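Local atomic coordinates of CcbJ (Streptomyces caelestis, PDB entry 4HGZ), a protein that probably transfers a methyl group from S-adenosyl-L-methionine to a nitrogen atom of its substrate, as an N-methyltransferase. Residues C[39-44]-C[188-193]; C[174-179]-C[262-267]; C[194-199]-C[213-218]; C[206-211]-C[226-231]. All blocks are in the same frame, centred on the assembly; numbering follows the deposited sequence.

Contact 1: residues C[39-44]-C[188-193]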
loop_
_atom_site.group_PDB
_atom_site.type_symbol
_atom_site.label_atom_id
_atom_site.label_comp_id
_atom_site.label_asym_id
_atom_site.label_seq_id
_atom_site.Cartn_x
_atom_site.Cartn_y
_atom_site.Cartn_z
ATOM N N GLU C 39 27.998 -11.823 -16.263
ATOM C CA GLU C 39 28.739 -10.579 -16.019
ATOM C C GLU C 39 28.107 -9.710 -14.922
ATOM O O GLU C 39 28.777 -9.325 -13.960
ATOM C CB GLU C 39 28.841 -9.770 -17.320
ATOM C CG GLU C 39 29.167 -10.604 -18.558
ATOM C CD GLU C 39 28.244 -10.296 -19.729
ATOM O OE1 GLU C 39 27.133 -9.773 -19.491
ATOM O OE2 GLU C 39 28.620 -10.588 -20.884
ATOM N N TRP C 40 26.820 -9.398 -15.081
ATOM C CA TRP C 40 26.099 -8.525 -14.151
ATOM C C TRP C 40 26.321 -8.917 -12.689
ATOM O O TRP C 40 26.316 -10.098 -12.350
ATOM C CB TRP C 40 24.596 -8.547 -14.450
ATOM C CG TRP C 40 24.238 -8.638 -15.904
ATOM C CD1 TRP C 40 23.839 -7.616 -16.716
ATOM C CD2 TRP C 40 24.225 -9.825 -16.716
ATOM N NE1 TRP C 40 23.587 -8.088 -17.982
ATOM C CE2 TRP C 40 23.817 -9.441 -18.010
ATOM C CE3 TRP C 40 24.525 -11.173 -16.476
ATOM C CZ2 TRP C 40 23.700 -10.358 -19.063
ATOM C CZ3 TRP C 40 24.409 -12.082 -17.524
ATOM C CH2 TRP C 40 24.001 -11.669 -18.799
ATOM N N PRO C 41 26.505 -7.920 -11.814
ATOM C CA PRO C 41 26.701 -8.149 -10.382
ATOM C C PRO C 41 25.400 -8.248 -9.576
ATOM O O PRO C 41 24.310 -8.083 -10.121
ATOM C CB PRO C 41 27.476 -6.906 -9.945
ATOM C CG PRO C 41 26.986 -5.840 -10.853
ATOM C CD PRO C 41 26.698 -6.504 -12.177
ATOM N N GLY C 42 25.537 -8.529 -8.282
ATOM C CA GLY C 42 24.423 -8.513 -7.330
ATOM C C GLY C 42 23.157 -9.227 -7.759
ATOM O O GLY C 42 23.212 -10.318 -8.333
ATOM N N ASP C 43 22.012 -8.607 -7.474
ATOM C CA ASP C 43 20.709 -9.181 -7.838
ATOM C C ASP C 43 20.456 -9.079 -9.336
ATOM O O ASP C 43 19.508 -9.657 -9.852
ATOM C CB ASP C 43 19.571 -8.499 -7.072
ATOM C CG ASP C 43 19.757 -8.559 -5.562
ATOM O OD1 ASP C 43 20.046 -9.657 -5.040
ATOM O OD2 ASP C 43 19.605 -7.511 -4.894
ATOM N N ALA C 44 21.315 -8.344 -10.033
ATOM C CA ALA C 44 21.171 -8.157 -11.471
ATOM C C ALA C 44 21.567 -9.407 -12.229
ATOM O O ALA C 44 20.998 -9.705 -13.274
ATOM C CB ALA C 44 21.999 -6.978 -11.937
ATOM N N GLU C 188 19.717 -3.332 -9.001
ATOM C CA GLU C 188 21.002 -3.353 -8.307
ATOM C C GLU C 188 21.845 -2.102 -8.546
ATOM O O GLU C 188 21.689 -1.432 -9.556
ATOM C CB GLU C 188 21.798 -4.583 -8.728
ATOM C CG GLU C 188 23.144 -4.698 -8.027
ATOM C CD GLU C 188 22.993 -5.022 -6.558
ATOM O OE1 GLU C 188 22.724 -6.203 -6.239
ATOM O OE2 GLU C 188 23.146 -4.101 -5.726
ATOM N N LEU C 189 22.747 -1.791 -7.622
ATOM C CA LEU C 189 23.654 -0.650 -7.799
ATOM C C LEU C 189 25.112 -1.074 -7.928
ATOM O O LEU C 189 25.537 -2.042 -7.313
ATOM C CB LEU C 189 23.555 0.309 -6.616
ATOM C CG LEU C 189 22.176 0.652 -6.085
ATOM C CD1 LEU C 189 22.351 1.428 -4.792
ATOM C CD2 LEU C 189 21.409 1.461 -7.111
ATOM N N GLU C 190 25.875 -0.332 -8.723
ATOM C CA GLU C 190 27.324 -0.499 -8.805
ATOM C C GLU C 190 27.929 0.885 -8.703
ATOM O O GLU C 190 27.216 1.879 -8.783
ATOM C CB GLU C 190 27.761 -1.070 -10.152
ATOM C CG GLU C 190 27.122 -2.361 -10.601
ATOM C CD GLU C 190 27.679 -2.805 -11.951
ATOM O OE1 GLU C 190 28.849 -2.470 -12.245
ATOM O OE2 GLU C 190 26.957 -3.478 -12.722
ATOM N N ASP C 191 29.248 0.953 -8.587
ATOM C CA ASP C 191 29.924 2.239 -8.457
ATOM C C ASP C 191 29.641 3.157 -9.647
ATOM O O ASP C 191 29.485 4.367 -9.483
ATOM C CB ASP C 191 31.438 2.043 -8.289
ATOM C CG ASP C 191 31.782 0.915 -7.317
ATOM O OD1 ASP C 191 30.880 0.121 -6.982
ATOM O OD2 ASP C 191 32.957 0.819 -6.895
ATOM N N THR C 192 29.572 2.579 -10.842
ATOM C CA THR C 192 29.473 3.373 -12.069
ATOM C C THR C 192 28.252 3.039 -12.930
ATOM O O THR C 192 28.176 3.454 -14.080
ATOM C CB THR C 192 30.736 3.207 -12.959
ATOM O OG1 THR C 192 30.773 1.879 -13.493
ATOM C CG2 THR C 192 32.036 3.483 -12.169
ATOM N N ALA C 193 27.303 2.283 -12.390
ATOM C CA ALA C 193 26.095 1.976 -13.140
ATOM C C ALA C 193 24.973 1.560 -12.208
ATOM O O ALA C 193 25.225 1.078 -11.105
ATOM C CB ALA C 193 26.362 0.880 -14.162
#
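P41 meets E190 at about a right angle, the far side of its ring turned to the glutamate: CG lies 3.0 Å from E190 OE2, and CD is near the same oxygen. E190 reaches it with CG beside its own backbone N and the chain extended beyond. The stronger claim on OE2 is the ring nitrogen NE2 of H195, on which P41 itself packs, so proline, carboxylate and imidazole form one cluster. P41 O also receives a weak bond from A44 N. With the backbone angles of G42 and D43, this fits a type II' beta turn whose corner presents itself to E188. G42 brings its CA to 3.1 Å from E188 OE1. The turn belongs to the loop before helix 50-61, whereas E188 lies toward the end of strand 181-189, the outermost strand of the four-stranded antiparallel sheet within this chain; the contact therefore lays the N-terminal loop against that sheet. D43 supplies the one hydrogen bond across: its N donates to E188 OE1 at 2.8 Å, 160° at the hydrogen, and OE1 accepts with its anti lone pair, the one turned away from OE2. E188 CG stands anti to its own N and the chain then bends at chi2 (70°), turning the carboxylate to the turn's corner. D43 OD2 lies 3.6 Å from E188 OE1, with the carboxylate planes 26° apart. This like-charge approach is probably eased by K200 of a second subunit, in a salt bridge with E188 OE2, which also accepts L189 N. A44 closes the turn, its CB 4.0 Å from E188 CB.

Contact 2: residues C[174-179]-C[262-267]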
loop_
_atom_site.group_PDB
_atom_site.type_symbol
_atom_site.label_atom_id
_atom_site.label_comp_id
_atom_site.label_asym_id
_atom_site.label_seq_id
_atom_site.Cartn_x
_atom_site.Cartn_y
_atom_site.Cartn_z
ATOM N N ALA C 174 1.922 -15.875 -5.926
ATOM C CA ALA C 174 1.514 -15.461 -4.576
ATOM C C ALA C 174 2.640 -14.755 -3.837
ATOM O O ALA C 174 2.492 -13.611 -3.406
ATOM C CB ALA C 174 1.028 -16.642 -3.766
ATOM N N GLY C 175 3.770 -15.439 -3.700
ATOM C CA GLY C 175 4.894 -14.931 -2.922
ATOM C C GLY C 175 5.632 -13.782 -3.572
ATOM O O GLY C 175 6.369 -13.062 -2.916
ATOM N N GLN C 176 5.429 -13.603 -4.868
ATOM C CA GLN C 176 6.118 -12.558 -5.615
ATOM C C GLN C 176 5.333 -11.229 -5.598
ATOM O O GLN C 176 5.836 -10.210 -6.051
ATOM C CB GLN C 176 6.361 -13.050 -7.053
ATOM C CG GLN C 176 7.185 -12.133 -7.939
ATOM C CD GLN C 176 8.628 -12.571 -8.073
ATOM O OE1 GLN C 176 9.501 -11.754 -8.351
ATOM N NE2 GLN C 176 8.890 -13.852 -7.865
ATOM N N ARG C 177 4.103 -11.249 -5.078
ATOM C CA ARG C 177 3.264 -10.041 -4.957
ATOM C C ARG C 177 3.421 -9.055 -6.121
ATOM O O ARG C 177 3.852 -7.920 -5.931
ATOM C CB ARG C 177 3.510 -9.313 -3.623
ATOM C CG ARG C 177 3.044 -10.077 -2.379
ATOM C CD ARG C 177 2.632 -9.140 -1.227
ATOM N NE ARG C 177 1.230 -8.712 -1.316
ATOM C CZ ARG C 177 0.222 -9.270 -0.645
ATOM N NH1 ARG C 177 0.444 -10.284 0.178
ATOM N NH2 ARG C 177 -1.013 -8.810 -0.794
ATOM N N LEU C 178 3.050 -9.493 -7.317
ATOM C CA LEU C 178 3.193 -8.678 -8.512
ATOM C C LEU C 178 2.071 -7.667 -8.587
ATOM O O LEU C 178 0.906 -8.038 -8.576
ATOM C CB LEU C 178 3.144 -9.567 -9.759
ATOM C CG LEU C 178 4.278 -10.586 -9.893
ATOM C CD1 LEU C 178 3.914 -11.669 -10.889
ATOM C CD2 LEU C 178 5.575 -9.905 -10.297
ATOM N N ALA C 179 2.417 -6.389 -8.682
ATOM C CA ALA C 179 1.404 -5.356 -8.854
ATOM C C ALA C 179 0.789 -5.434 -10.246
ATOM O O ALA C 179 1.452 -5.846 -11.210
ATOM C CB ALA C 179 1.994 -3.980 -8.615
ATOM N N SER C 262 4.723 -17.430 0.976
ATOM C CA SER C 262 5.631 -16.297 0.820
ATOM C C SER C 262 6.874 -16.611 -0.012
ATOM O O SER C 262 7.726 -15.747 -0.213
ATOM C CB SER C 262 6.043 -15.747 2.180
ATOM O OG SER C 262 6.950 -16.625 2.804
ATOM N N SER C 263 6.977 -17.838 -0.512
ATOM C CA SER C 263 8.144 -18.222 -1.280
ATOM C C SER C 263 8.128 -17.509 -2.618
ATOM O O SER C 263 7.138 -17.571 -3.352
ATOM C CB SER C 263 8.176 -19.734 -1.494
ATOM O OG SER C 263 8.287 -20.443 -0.270
ATOM N N ARG C 264 9.222 -16.834 -2.946
ATOM C CA ARG C 264 9.293 -16.124 -4.215
ATOM C C ARG C 264 9.333 -17.099 -5.399
ATOM O O ARG C 264 8.798 -16.814 -6.477
ATOM C CB ARG C 264 10.470 -15.146 -4.226
ATOM C CG ARG C 264 10.204 -13.847 -3.438
ATOM C CD ARG C 264 11.457 -12.983 -3.291
ATOM N NE ARG C 264 12.312 -13.011 -4.483
ATOM C CZ ARG C 264 12.121 -12.269 -5.575
ATOM N NH1 ARG C 264 11.086 -11.430 -5.638
ATOM N NH2 ARG C 264 12.964 -12.369 -6.604
ATOM N N TYR C 265 9.928 -18.265 -5.184
ATOM C CA TYR C 265 10.011 -19.275 -6.239
ATOM C C TYR C 265 9.554 -20.623 -5.743
ATOM O O TYR C 265 9.347 -20.822 -4.551
ATOM C CB TYR C 265 11.452 -19.398 -6.759
ATOM C CG TYR C 265 11.828 -18.249 -7.640
ATOM C CD1 TYR C 265 11.674 -18.331 -9.023
ATOM C CD2 TYR C 265 12.304 -17.060 -7.097
ATOM C CE1 TYR C 265 12.006 -17.265 -9.844
ATOM C CE2 TYR C 265 12.630 -15.981 -7.916
ATOM C CZ TYR C 265 12.477 -16.096 -9.285
ATOM O OH TYR C 265 12.798 -15.044 -10.101
ATOM N N HIS C 266 9.400 -21.561 -6.665
ATOM C CA HIS C 266 9.347 -22.946 -6.264
ATOM C C HIS C 266 10.180 -23.809 -7.195
ATOM O O HIS C 266 10.490 -23.424 -8.317
ATOM C CB HIS C 266 7.921 -23.458 -6.174
ATOM C CG HIS C 266 7.203 -23.491 -7.487
ATOM N ND1 HIS C 266 7.209 -24.597 -8.308
ATOM C CD2 HIS C 266 6.426 -22.568 -8.100
ATOM C CE1 HIS C 266 6.487 -24.344 -9.384
ATOM N NE2 HIS C 266 5.996 -23.122 -9.280
ATOM N N VAL C 267 10.575 -24.962 -6.681
ATOM C CA VAL C 267 11.229 -25.978 -7.457
ATOM C C VAL C 267 10.305 -27.177 -7.376
ATOM O O VAL C 267 9.955 -27.630 -6.290
ATOM C CB VAL C 267 12.587 -26.323 -6.859
ATOM C CG1 VAL C 267 13.147 -27.574 -7.496
ATOM C CG2 VAL C 267 13.537 -25.163 -7.015
#
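Q176 and R264 carry most of this contact, and both reach it through bent chains. Q176 starts with CG anti to its backbone N and then turns at chi2 (101°), which carries the amide across to the arginine. R264 runs extended as far as CD and folds at chi3, bringing its guanidinium back to that amide. The two planes stand 53° apart, so the groups are not stacked: Q176 NE2 lies over one face of the guanidinium, displaced toward its rim, while Q176 OE1 is 3.2 Å from R264 NH1. Q176 NE2 also meets the Y265 ring obliquely. Beside this pair the backbones touch directly. Bare of any side chain, G175 sets its CA 3.5 Å from S263 O, a CA-H...O contact with 155° at the hydrogen. Y265 is about 9 Å, side chain to side chain, from R75, which binds S-adenosyl-L-homocysteine in another structure of this protein. Residues 174-176 belong to a short, weakly bonded helix after strand 164-171, and the loop residues S262 to R264 lead into strand 265-272. That strand lies antiparallel between 164-171 and 245-251 in the seven-stranded sheet, whose order, 3-2-1-4-5-7-6, is that of the Rossmann-like SAM-dependent methyltransferase fold.

Contact 3: residues C[194-199]-C[213-218]; sequences VHLEAS and IVLSEG
L196 and L215 meet through their CD1 methyls, 3.6 Å apart, in the middle of an apolar patch; the two side chains cross at about a right angle. V194 flanks them: its CG2, between backbone N and carbonyl carbon, is 4.0 Å from L215 CB. On the other flank A198 CB touches I213 CD1 at 4.1 Å. This buried face is also covered by other copies of the protein, with F184 of a second subunit on L196 and V194 of a fourth subunit on I213. The scaffold is the antiparallel hairpin of strands 193-202 and 207-216, here with axes 4.8 Å apart and directions 145° apart. V194 with L215 and L196 with I213 are hydrogen-bonded pairs; in the latter, L196 N to I213 O and I213 N to L196 O both measure 2.8 Å. H195 with V214 is the non-hydrogen-bonded pair between them, its side chains on the opposite face of the sheet. V214 CG1, anti to its own N (chi1 -171°), sits 4.3 Å from the centroid of the H195 ring and 19° off the normal, a CH-pi contact. Both ring nitrogens of H195 are engaged, one by E190 and the other, ND1, by H212 NE2, which should hold the ring's rotation at this polar edge.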
loop_
_atom_site.group_PDB
_atom_site.type_symbol
_atom_site.label_atom_id
_atom_site.label_comp_id
_atom_site.label_asym_id
_atom_site.label_seq_id
_atom_site.Cartn_x
_atom_site.Cartn_y
_atom_site.Cartn_z
ATOM N N VAL C 194 23.737 1.756 -12.654
ATOM C CA VAL C 194 22.588 1.247 -11.929
ATOM C C VAL C 194 21.807 0.314 -12.839
ATOM O O VAL C 194 21.690 0.557 -14.044
ATOM C CB VAL C 194 21.667 2.372 -11.423
ATOM C CG1 VAL C 194 22.478 3.405 -10.664
ATOM C CG2 VAL C 194 20.964 3.029 -12.580
ATOM N N HIS C 195 21.299 -0.761 -12.249
ATOM C CA HIS C 195 20.447 -1.707 -12.942
ATOM C C HIS C 195 19.016 -1.531 -12.464
ATOM O O HIS C 195 18.723 -1.666 -11.272
ATOM C CB HIS C 195 20.924 -3.140 -12.685
ATOM C CG HIS C 195 22.326 -3.395 -13.146
ATOM N ND1 HIS C 195 22.623 -4.211 -14.217
ATOM C CD2 HIS C 195 23.513 -2.921 -12.696
ATOM C CE1 HIS C 195 23.932 -4.241 -14.398
ATOM N NE2 HIS C 195 24.495 -3.466 -13.488
ATOM N N LEU C 196 18.128 -1.222 -13.401
ATOM C CA LEU C 196 16.722 -0.977 -13.089
ATOM C C LEU C 196 15.838 -1.898 -13.923
ATOM O O LEU C 196 16.314 -2.564 -14.840
ATOM C CB LEU C 196 16.381 0.482 -13.396
ATOM C CG LEU C 196 17.479 1.426 -12.912
ATOM C CD1 LEU C 196 17.421 2.785 -13.594
ATOM C CD2 LEU C 196 17.371 1.573 -11.412
ATOM N N GLU C 197 14.546 -1.917 -13.615
ATOM C CA GLU C 197 13.601 -2.736 -14.367
ATOM C C GLU C 197 12.314 -1.988 -14.599
ATOM O O GLU C 197 11.742 -1.428 -13.666
ATOM C CB GLU C 197 13.296 -4.038 -13.630
ATOM C CG GLU C 197 12.358 -4.938 -14.393
ATOM C CD GLU C 197 12.445 -6.386 -13.943
ATOM O OE1 GLU C 197 11.809 -6.730 -12.923
ATOM O OE2 GLU C 197 13.145 -7.179 -14.615
ATOM N N ALA C 198 11.883 -1.953 -15.857
ATOM C CA ALA C 198 10.569 -1.432 -16.209
ATOM C C ALA C 198 9.742 -2.624 -16.648
ATOM O O ALA C 198 10.218 -3.480 -17.407
ATOM C CB ALA C 198 10.666 -0.404 -17.317
ATOM N N SER C 199 8.509 -2.689 -16.163
ATOM C CA SER C 199 7.734 -3.912 -16.292
ATOM C C SER C 199 6.246 -3.666 -16.568
ATOM O O SER C 199 5.675 -2.652 -16.144
ATOM C CB SER C 199 7.934 -4.758 -15.033
ATOM O OG SER C 199 7.130 -5.914 -15.049
ATOM N N ILE C 213 17.140 -2.615 -17.485
ATOM C CA ILE C 213 17.822 -1.391 -17.919
ATOM C C ILE C 213 19.146 -1.173 -17.188
ATOM O O ILE C 213 19.218 -1.308 -15.968
ATOM C CB ILE C 213 16.945 -0.164 -17.638
ATOM C CG1 ILE C 213 15.550 -0.381 -18.218
ATOM C CG2 ILE C 213 17.587 1.090 -18.191
ATOM C CD1 ILE C 213 14.554 0.668 -17.779
ATOM N N VAL C 214 20.184 -0.823 -17.932
ATOM C CA VAL C 214 21.477 -0.464 -17.343
ATOM C C VAL C 214 21.836 0.963 -17.763
ATOM O O VAL C 214 21.948 1.251 -18.958
ATOM C CB VAL C 214 22.604 -1.425 -17.810
ATOM C CG1 VAL C 214 23.870 -1.185 -17.031
ATOM C CG2 VAL C 214 22.185 -2.871 -17.651
ATOM N N LEU C 215 21.978 1.860 -16.790
ATOM C CA LEU C 215 22.409 3.232 -17.061
ATOM C C LEU C 215 23.817 3.390 -16.528
ATOM O O LEU C 215 24.102 2.978 -15.400
ATOM C CB LEU C 215 21.503 4.233 -16.359
ATOM C CG LEU C 215 19.997 4.042 -16.486
ATOM C CD1 LEU C 215 19.266 5.117 -15.685
ATOM C CD2 LEU C 215 19.593 4.088 -17.938
ATOM N N SER C 216 24.699 3.987 -17.321
ATOM C CA SER C 216 26.107 4.066 -16.934
ATOM C C SER C 216 26.596 5.500 -16.849
ATOM O O SER C 216 26.127 6.367 -17.595
ATOM C CB SER C 216 26.985 3.268 -17.911
ATOM O OG SER C 216 26.331 2.084 -18.338
ATOM N N GLU C 217 27.547 5.734 -15.947
ATOM C CA GLU C 217 28.135 7.055 -15.735
ATOM C C GLU C 217 28.416 7.800 -17.038
ATOM O O GLU C 217 28.245 9.016 -17.119
ATOM C CB GLU C 217 29.417 6.951 -14.912
ATOM C CG GLU C 217 30.050 8.295 -14.586
ATOM C CD GLU C 217 29.196 9.149 -13.662
ATOM O OE1 GLU C 217 28.653 8.608 -12.674
ATOM O OE2 GLU C 217 29.080 10.368 -13.915
ATOM N N GLY C 218 28.843 7.086 -18.069
ATOM C CA GLY C 218 29.097 7.760 -19.338
ATOM C C GLY C 218 27.872 8.439 -19.933
ATOM O O GLY C 218 27.956 9.514 -20.532
#

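Contact 4: residues C[206-211]-C[226-231]; sequences QTLSAH and YRLRYA
Y230 turns a ring face to Q206, and Y226 does the same to A210, because both tyrosines place CG between backbone N and carbonyl carbon (chi1 57° and 73°). Q206 CB lies 3.9 Å from the centroid of the Y230 ring; A210 CB stands at the same distance from that of Y226, also over its face. Q206 grips residue Y230 twice more: its O accepts Y230 N at 3.0 Å, and its NE2 donates to Y230 O at 3.0 Å, with the acceptor in the amide plane. NE2 also bonds E235 OE1, and E235 OE2 forms a salt bridge with R229, over whose guanidinium the amide nitrogen rests. S209 OG sits 3.7 Å above the centre of the R227 guanidinium. Between the tyrosines L208 CD1 touches L228 CD1 at 4.1 Å. The tyrosine hydroxyls are held elsewhere, Y226 by E197 and Y230 by H201. Four backbone bonds pair L208 with L228 and A210 with Y226, the bond from Y226 N to A210 O spanning 2.8 Å. This ladder is that of an antiparallel hairpin, strands 207-216 and 221-229. On the other side of strand 207-216, Q206 and T207 both face D202 of strand 193-202, a G1 beta bulge at which Q206 takes positive phi (59°).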
loop_
_atom_site.group_PDB
_atom_site.type_symbol
_atom_site.label_atom_id
_atom_site.label_comp_id
_atom_site.label_asym_id
_atom_site.label_seq_id
_atom_site.Cartn_x
_atom_site.Cartn_y
_atom_site.Cartn_z
ATOM N N GLN C 206 -1.775 -13.428 -17.354
ATOM C CA GLN C 206 -0.646 -13.924 -16.578
ATOM C C GLN C 206 0.688 -13.752 -17.298
ATOM O O GLN C 206 1.530 -14.647 -17.319
ATOM C CB GLN C 206 -0.884 -15.373 -16.161
ATOM C CG GLN C 206 -2.169 -15.511 -15.358
ATOM C CD GLN C 206 -2.491 -16.945 -14.986
ATOM O OE1 GLN C 206 -3.613 -17.246 -14.589
ATOM N NE2 GLN C 206 -1.510 -17.840 -15.117
ATOM N N THR C 207 0.881 -12.578 -17.873
ATOM C CA THR C 207 2.129 -12.283 -18.550
ATOM C C THR C 207 2.920 -11.216 -17.836
ATOM O O THR C 207 2.357 -10.357 -17.149
ATOM C CB THR C 207 1.882 -11.768 -19.975
ATOM O OG1 THR C 207 0.969 -10.661 -19.927
ATOM C CG2 THR C 207 1.297 -12.862 -20.832
ATOM N N LEU C 208 4.234 -11.273 -18.024
ATOM C CA LEU C 208 5.124 -10.173 -17.682
ATOM C C LEU C 208 5.944 -9.820 -18.910
ATOM O O LEU C 208 6.479 -10.696 -19.599
ATOM C CB LEU C 208 6.073 -10.567 -16.561
ATOM C CG LEU C 208 5.475 -10.695 -15.180
ATOM C CD1 LEU C 208 6.394 -11.569 -14.353
ATOM C CD2 LEU C 208 5.303 -9.301 -14.569
ATOM N N SER C 209 6.032 -8.530 -19.181
ATOM C CA SER C 209 6.872 -8.028 -20.240
ATOM C C SER C 209 7.722 -6.912 -19.631
ATOM O O SER C 209 7.199 -5.932 -19.099
ATOM C CB SER C 209 6.012 -7.509 -21.385
ATOM O OG SER C 209 6.810 -6.855 -22.354
ATOM N N ALA C 210 9.035 -7.073 -19.694
ATOM C CA ALA C 210 9.925 -6.176 -18.985
ATOM C C ALA C 210 11.186 -5.853 -19.776
ATOM O O ALA C 210 11.569 -6.576 -20.689
ATOM C CB ALA C 210 10.296 -6.782 -17.650
ATOM N N HIS C 211 11.805 -4.739 -19.418
ATOM C CA HIS C 211 13.162 -4.430 -19.823
ATOM C C HIS C 211 14.044 -4.396 -18.592
ATOM O O HIS C 211 13.719 -3.738 -17.597
ATOM C CB HIS C 211 13.232 -3.054 -20.464
ATOM C CG HIS C 211 12.768 -3.025 -21.880
ATOM N ND1 HIS C 211 13.600 -2.688 -22.924
ATOM C CD2 HIS C 211 11.563 -3.291 -22.428
ATOM C CE1 HIS C 211 12.925 -2.744 -24.055
ATOM N NE2 HIS C 211 11.685 -3.106 -23.783
ATOM N N TYR C 226 12.478 -8.844 -21.985
ATOM C CA TYR C 226 12.068 -10.221 -21.799
ATOM C C TYR C 226 10.549 -10.349 -21.565
ATOM O O TYR C 226 9.857 -9.363 -21.337
ATOM C CB TYR C 226 12.923 -10.912 -20.716
ATOM C CG TYR C 226 12.646 -10.480 -19.296
ATOM C CD1 TYR C 226 11.698 -11.137 -18.530
ATOM C CD2 TYR C 226 13.336 -9.419 -18.716
ATOM C CE1 TYR C 226 11.437 -10.753 -17.237
ATOM C CE2 TYR C 226 13.080 -9.027 -17.414
ATOM C CZ TYR C 226 12.129 -9.698 -16.681
ATOM O OH TYR C 226 11.851 -9.326 -15.384
ATOM N N ARG C 227 10.034 -11.567 -21.661
ATOM C CA ARG C 227 8.611 -11.811 -21.528
ATOM C C ARG C 227 8.421 -13.162 -20.884
ATOM O O ARG C 227 9.086 -14.112 -21.256
ATOM C CB ARG C 227 7.925 -11.835 -22.897
ATOM C CG ARG C 227 7.955 -10.525 -23.664
ATOM C CD ARG C 227 7.148 -10.619 -24.957
ATOM N NE ARG C 227 7.063 -9.325 -25.636
ATOM C CZ ARG C 227 6.009 -8.510 -25.583
ATOM N NH1 ARG C 227 4.929 -8.849 -24.887
ATOM N NH2 ARG C 227 6.033 -7.351 -26.230
ATOM N N LEU C 228 7.513 -13.242 -19.918
ATOM C CA LEU C 228 7.154 -14.511 -19.301
ATOM C C LEU C 228 5.646 -14.705 -19.379
ATOM O O LEU C 228 4.891 -13.739 -19.392
ATOM C CB LEU C 228 7.571 -14.532 -17.822
ATOM C CG LEU C 228 9.031 -14.233 -17.499
ATOM C CD1 LEU C 228 9.196 -14.020 -16.014
ATOM C CD2 LEU C 228 9.954 -15.341 -17.993
ATOM N N ARG C 229 5.208 -15.952 -19.436
ATOM C CA ARG C 229 3.850 -16.262 -19.035
ATOM C C ARG C 229 3.974 -17.203 -17.872
ATOM O O ARG C 229 4.490 -18.308 -18.034
ATOM C CB ARG C 229 2.991 -16.933 -20.128
ATOM C CG ARG C 229 1.525 -16.848 -19.713
ATOM C CD ARG C 229 0.661 -18.040 -20.066
ATOM N NE ARG C 229 0.855 -19.219 -19.228
ATOM C CZ ARG C 229 -0.113 -19.821 -18.540
ATOM N NH1 ARG C 229 -1.353 -19.344 -18.552
ATOM N NH2 ARG C 229 0.161 -20.907 -17.835
ATOM N N TYR C 230 3.505 -16.781 -16.699
ATOM C CA TYR C 230 3.661 -17.630 -15.519
ATOM C C TYR C 230 2.427 -18.482 -15.284
ATOM O O TYR C 230 1.365 -18.234 -15.854
ATOM C CB TYR C 230 3.985 -16.800 -14.275
ATOM C CG TYR C 230 2.973 -15.727 -13.964
ATOM C CD1 TYR C 230 1.798 -16.027 -13.290
ATOM C CD2 TYR C 230 3.193 -14.415 -14.343
ATOM C CE1 TYR C 230 0.866 -15.044 -13.007
ATOM C CE2 TYR C 230 2.261 -13.423 -14.064
ATOM C CZ TYR C 230 1.104 -13.749 -13.398
ATOM O OH TYR C 230 0.192 -12.771 -13.114
ATOM N N ALA C 231 2.575 -19.504 -14.453
ATOM C CA ALA C 231 1.431 -20.300 -14.046
ATOM C C ALA C 231 1.370 -20.336 -12.530
ATOM O O ALA C 231 2.395 -20.253 -11.850
ATOM C CB ALA C 231 1.547 -21.690 -14.582
#

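Overall arrangement
Contacts 1, 3 and 4 all reach the four-stranded antiparallel sheet 181-189, 193-202, 207-216, 221-229, whose strands follow in chain order. Contact 1 lies at its first strand, and its centre is about 9 Å from that of contact 3; contacts 3 and 4 share strand 207-216, with centres about 19 Å apart, and their segments alternate along the chain. Contact 2 instead joins the helix after strand 164-171 to strand 265-272 of the seven-stranded methyltransferase sheet, and it brackets contacts 3 and 4 in sequence. Contact 1 thus lays the loop before helix 50-61 on the antiparallel sheet, and L178, of segment 174-179, packs on Y230 and L208 of contact 4.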